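Local coordinates for ketol-acid reductoisomerase (NAD(+)) (uncultured archaeon GZfos26G2, PDB 4XDY), which catalyses the magnesium-dependent alkyl migration and NADH-dependent reduction of acetolactate in branched-chain amino acid biosynthesis, at residues A[148-158]-A[178-189]. Residues are numbered along the deposited sequence; the frame is centred on the assembly and turned at random. Where two conformers were deposited one is given.
Sequences GFGVPGLVAVK and WTKAGILECTFE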
loop_
_atom_site.group_PDB
_atom_site.type_symbol
_atom_site.label_atom_id
_atom_site.label_comp_id
_atom_site.label_asym_id
_atom_site.label_seq_id
_atom_site.Cartn_x
_atom_site.Cartn_y
_atom_site.Cartn_z
ATOM N N GLY A 148 -1.843 -10.980 16.476
ATOM C CA GLY A 148 -2.703 -12.179 16.491
ATOM C C GLY A 148 -2.928 -12.800 15.121
ATOM O O GLY A 148 -3.705 -13.728 14.949
ATOM N N PHE A 149 -2.206 -12.291 14.119
ATOM C CA PHE A 149 -2.310 -12.767 12.736
ATOM C C PHE A 149 -0.902 -13.311 12.338
ATOM O O PHE A 149 -0.208 -13.995 13.164
ATOM C CB PHE A 149 -2.911 -11.668 11.859
ATOM C CG PHE A 149 -3.292 -12.094 10.451
ATOM C CD1 PHE A 149 -3.946 -13.321 10.209
ATOM C CD2 PHE A 149 -2.939 -11.289 9.343
ATOM C CE1 PHE A 149 -4.282 -13.680 8.891
ATOM C CE2 PHE A 149 -3.282 -11.674 8.058
ATOM C CZ PHE A 149 -3.935 -12.867 7.841
ATOM N N GLY A 150 -0.519 -13.140 11.061
ATOM C CA GLY A 150 0.644 -13.833 10.537
ATOM C C GLY A 150 0.817 -13.382 9.079
ATOM O O GLY A 150 -0.069 -12.728 8.554
ATOM N N VAL A 151 1.961 -13.708 8.463
ATOM C CA VAL A 151 2.203 -13.362 7.030
ATOM C C VAL A 151 2.197 -14.642 6.262
ATOM O O VAL A 151 2.612 -15.707 6.811
ATOM C CB VAL A 151 3.505 -12.546 6.822
ATOM C CG1 VAL A 151 3.323 -11.217 7.526
ATOM C CG2 VAL A 151 4.666 -13.347 7.323
ATOM N N PRO A 152 1.860 -14.558 4.971
ATOM C CA PRO A 152 1.931 -15.767 4.136
ATOM C C PRO A 152 3.367 -16.286 3.982
ATOM O O PRO A 152 4.330 -15.542 4.100
ATOM C CB PRO A 152 1.375 -15.326 2.763
ATOM C CG PRO A 152 0.583 -14.092 3.036
ATOM C CD PRO A 152 1.330 -13.415 4.187
ATOM N N GLY A 153 3.494 -17.588 3.786
ATOM C CA GLY A 153 4.796 -18.224 3.563
ATOM C C GLY A 153 4.880 -19.337 2.552
ATOM O O GLY A 153 3.862 -19.957 2.196
ATOM N N LEU A 154 6.083 -19.590 2.095
ATOM C CA LEU A 154 6.397 -20.637 1.137
ATOM C C LEU A 154 7.372 -21.577 1.825
ATOM O O LEU A 154 8.377 -21.131 2.479
ATOM C CB LEU A 154 7.051 -20.058 -0.137
ATOM C CG LEU A 154 6.062 -19.664 -1.238
ATOM C CD1 LEU A 154 4.914 -18.818 -0.858
ATOM C CD2 LEU A 154 6.824 -18.996 -2.405
ATOM N N VAL A 155 7.102 -22.892 1.715
ATOM C CA VAL A 155 7.936 -23.880 2.355
ATOM C C VAL A 155 8.448 -24.876 1.333
ATOM O O VAL A 155 7.677 -25.448 0.573
ATOM C CB VAL A 155 7.179 -24.585 3.497
ATOM C CG1 VAL A 155 7.976 -25.768 4.043
ATOM C CG2 VAL A 155 6.844 -23.628 4.585
ATOM N N ALA A 156 9.760 -25.044 1.271
ATOM C CA ALA A 156 10.402 -25.940 0.367
ATOM C C ALA A 156 11.389 -26.887 1.093
ATOM O O ALA A 156 11.937 -26.537 2.125
ATOM C CB ALA A 156 11.141 -25.232 -0.713
ATOM N N VAL A 157 11.608 -28.046 0.480
ATOM C CA VAL A 157 12.572 -29.037 0.956
ATOM C C VAL A 157 13.434 -29.482 -0.169
ATOM O O VAL A 157 12.964 -30.005 -1.183
ATOM C CB VAL A 157 11.856 -30.272 1.609
ATOM C CG1 VAL A 157 12.932 -31.244 2.080
ATOM C CG2 VAL A 157 10.974 -29.846 2.729
ATOM N N LYS A 158 14.733 -29.303 -0.019
ATOM C CA LYS A 158 15.666 -29.645 -1.079
ATOM C C LYS A 158 16.303 -31.022 -0.747
ATOM O O LYS A 158 16.597 -31.745 -1.659
ATOM C CB LYS A 158 16.796 -28.632 -1.104
ATOM C CG LYS A 158 17.948 -28.919 -2.090
ATOM C CD LYS A 158 17.364 -28.721 -3.480
ATOM C CE LYS A 158 18.318 -28.716 -4.645
ATOM N NZ LYS A 158 17.392 -28.263 -5.743
ATOM N N TRP A 178 2.673 -18.006 10.600
ATOM C CA TRP A 178 2.484 -17.707 9.169
ATOM C C TRP A 178 1.311 -18.528 8.634
ATOM O O TRP A 178 0.658 -18.154 7.709
ATOM C CB TRP A 178 3.718 -18.056 8.354
ATOM C CG TRP A 178 5.004 -17.297 8.683
ATOM C CD1 TRP A 178 5.182 -16.320 9.619
ATOM C CD2 TRP A 178 6.288 -17.566 8.142
ATOM N NE1 TRP A 178 6.508 -15.963 9.713
ATOM C CE2 TRP A 178 7.213 -16.690 8.803
ATOM C CE3 TRP A 178 6.769 -18.448 7.194
ATOM C CZ2 TRP A 178 8.583 -16.718 8.532
ATOM C CZ3 TRP A 178 8.112 -18.457 6.927
ATOM C CH2 TRP A 178 8.989 -17.590 7.595
ATOM N N THR A 179 1.067 -19.683 9.263
ATOM C CA THR A 179 -0.089 -20.516 8.919
ATOM C C THR A 179 -1.411 -19.834 9.137
ATOM O O THR A 179 -2.409 -20.233 8.515
ATOM C CB THR A 179 -0.038 -21.847 9.774
ATOM O OG1 THR A 179 0.304 -21.533 11.125
ATOM C CG2 THR A 179 0.958 -22.746 9.243
ATOM N N LYS A 180 -1.462 -18.771 9.957
ATOM C CA LYS A 180 -2.687 -18.033 10.080
ATOM C C LYS A 180 -3.100 -17.326 8.776
ATOM O O LYS A 180 -4.294 -17.138 8.462
ATOM C CB LYS A 180 -2.657 -17.100 11.268
ATOM C CG LYS A 180 -2.468 -17.847 12.586
ATOM C CD LYS A 180 -2.576 -16.892 13.730
ATOM C CE LYS A 180 -2.089 -17.505 15.014
ATOM N NZ LYS A 180 -3.007 -18.593 15.415
ATOM N N ALA A 181 -2.105 -16.910 7.997
ATOM C CA ALA A 181 -2.382 -16.360 6.675
ATOM C C ALA A 181 -2.392 -17.482 5.639
ATOM O O ALA A 181 -3.233 -17.489 4.730
ATOM C CB ALA A 181 -1.279 -15.315 6.316
ATOM N N GLY A 182 -1.433 -18.397 5.762
ATOM C CA GLY A 182 -1.363 -19.549 4.887
ATOM C C GLY A 182 -0.004 -19.818 4.337
ATOM O O GLY A 182 0.793 -18.890 4.084
ATOM N N ILE A 183 0.267 -21.094 4.159
ATOM C CA ILE A 183 1.552 -21.619 3.655
ATOM C C ILE A 183 1.289 -22.391 2.361
ATOM O O ILE A 183 0.292 -23.190 2.193
ATOM C CB ILE A 183 2.199 -22.569 4.723
ATOM C CG1 ILE A 183 2.552 -21.763 5.948
ATOM C CG2 ILE A 183 3.305 -23.448 4.220
ATOM C CD1 ILE A 183 3.640 -20.780 5.733
ATOM N N LEU A 184 2.149 -22.147 1.396
ATOM C CA LEU A 184 2.209 -22.903 0.149
ATOM C C LEU A 184 3.481 -23.686 0.092
ATOM O O LEU A 184 4.597 -23.145 0.340
ATOM C CB LEU A 184 2.211 -21.949 -1.069
ATOM C CG LEU A 184 1.049 -20.964 -1.065
ATOM C CD1 LEU A 184 1.241 -20.052 -2.280
ATOM C CD2 LEU A 184 -0.284 -21.705 -1.115
ATOM N N GLU A 185 3.365 -24.979 -0.267
ATOM C CA GLU A 185 4.549 -25.755 -0.567
ATOM C C GLU A 185 5.023 -25.608 -1.946
ATOM O O GLU A 185 4.188 -25.502 -2.903
ATOM C CB GLU A 185 4.269 -27.239 -0.281
ATOM C CG GLU A 185 3.881 -27.479 1.160
ATOM C CD GLU A 185 3.937 -28.973 1.527
ATOM O OE1 GLU A 185 5.039 -29.518 1.780
ATOM O OE2 GLU A 185 2.864 -29.581 1.496
ATOM N N CYS A 186 6.359 -25.583 -2.111
ATOM C CA CYS A 186 6.935 -25.269 -3.414
ATOM C C CYS A 186 8.363 -25.754 -3.435
ATOM O O CYS A 186 8.832 -26.415 -2.476
ATOM C CB CYS A 186 6.832 -23.764 -3.712
ATOM S SG CYS A 186 7.959 -22.798 -2.638
ATOM N N THR A 187 9.065 -25.546 -4.510
ATOM C CA THR A 187 10.460 -25.904 -4.579
ATOM C C THR A 187 11.335 -24.676 -4.261
ATOM O O THR A 187 10.855 -23.519 -4.297
ATOM C CB THR A 187 10.910 -26.395 -5.973
ATOM O OG1 THR A 187 10.748 -25.353 -6.956
ATOM C CG2 THR A 187 10.076 -27.644 -6.426
ATOM N N PHE A 188 12.607 -24.916 -3.997
ATOM C CA PHE A 188 13.561 -23.840 -3.723
ATOM C C PHE A 188 13.625 -22.895 -4.984
ATOM O O PHE A 188 13.667 -21.672 -4.829
ATOM C CB PHE A 188 14.916 -24.410 -3.502
ATOM C CG PHE A 188 15.308 -24.467 -2.056
ATOM C CD1 PHE A 188 14.796 -25.449 -1.227
ATOM C CD2 PHE A 188 16.188 -23.505 -1.485
ATOM C CE1 PHE A 188 15.204 -25.524 0.116
ATOM C CE2 PHE A 188 16.617 -23.604 -0.181
ATOM C CZ PHE A 188 16.069 -24.609 0.637
ATOM N N GLU A 189 13.539 -23.489 -6.166
ATOM C CA GLU A 189 13.708 -22.759 -7.416
ATOM C C GLU A 189 12.451 -21.905 -7.627
ATOM O O GLU A 189 12.520 -20.766 -8.078
ATOM C CB GLU A 189 14.023 -23.740 -8.557
ATOM C CG GLU A 189 15.394 -24.469 -8.403
ATOM C CD GLU A 189 15.505 -25.580 -7.289
ATOM O OE1 GLU A 189 14.398 -26.173 -6.937
ATOM O OE2 GLU A 189 16.705 -25.769 -6.703
HETATM O O HOH W 1 7.458 -28.300 1.303
HETATM O O HOH W 2 13.231 -27.756 -3.442
HETATM O O HOH W 3 10.085 -28.613 -1.886
#
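With Trp178 CG anti to its carbonyl carbon (chi1 -62°), the indole turns one face to Val151, whose CG2, set between backbone N and carbonyl carbon, sits 4.0 Å from the five-membered-ring centroid in a CH-pi contact. Next to it, Gly153 leaves room for Trp178 CE3 and Ile183 CD1, which a side chain there would strike. With an alanine at Trp178, Val151 CG2 would probably lose its aromatic face and a gap would open beside Gly153. Parallel pairing follows: Gly153 N bonds Gly182 O (3.0 Å), Leu184 N bonds Gly153 O (2.9 Å), Val155 N bonds Leu184 O, and Cys186 N closes on Val155 O. Leu154 and Leu184 lie side by side on one face, where Cys186 SG covers Leu154 CB; on the other, Val155 CG2 meets Ile183 CG2 at 3.6 Å. Past the last bridge, Ala156 CB touches Phe188 CD1, and in one of two Glu189 conformers Lys158 NZ meets OE2 in a salt bridge, 30° out of the carboxylate plane. Helix 165-175 is the beta-alpha-beta crossover between the two strands of this Rossmann domain and packs over Val155 and Ile183; strand 128-134 pairs antiparallel with 153-157, and Met227 of the second subunit packs on Leu184 and Cys186.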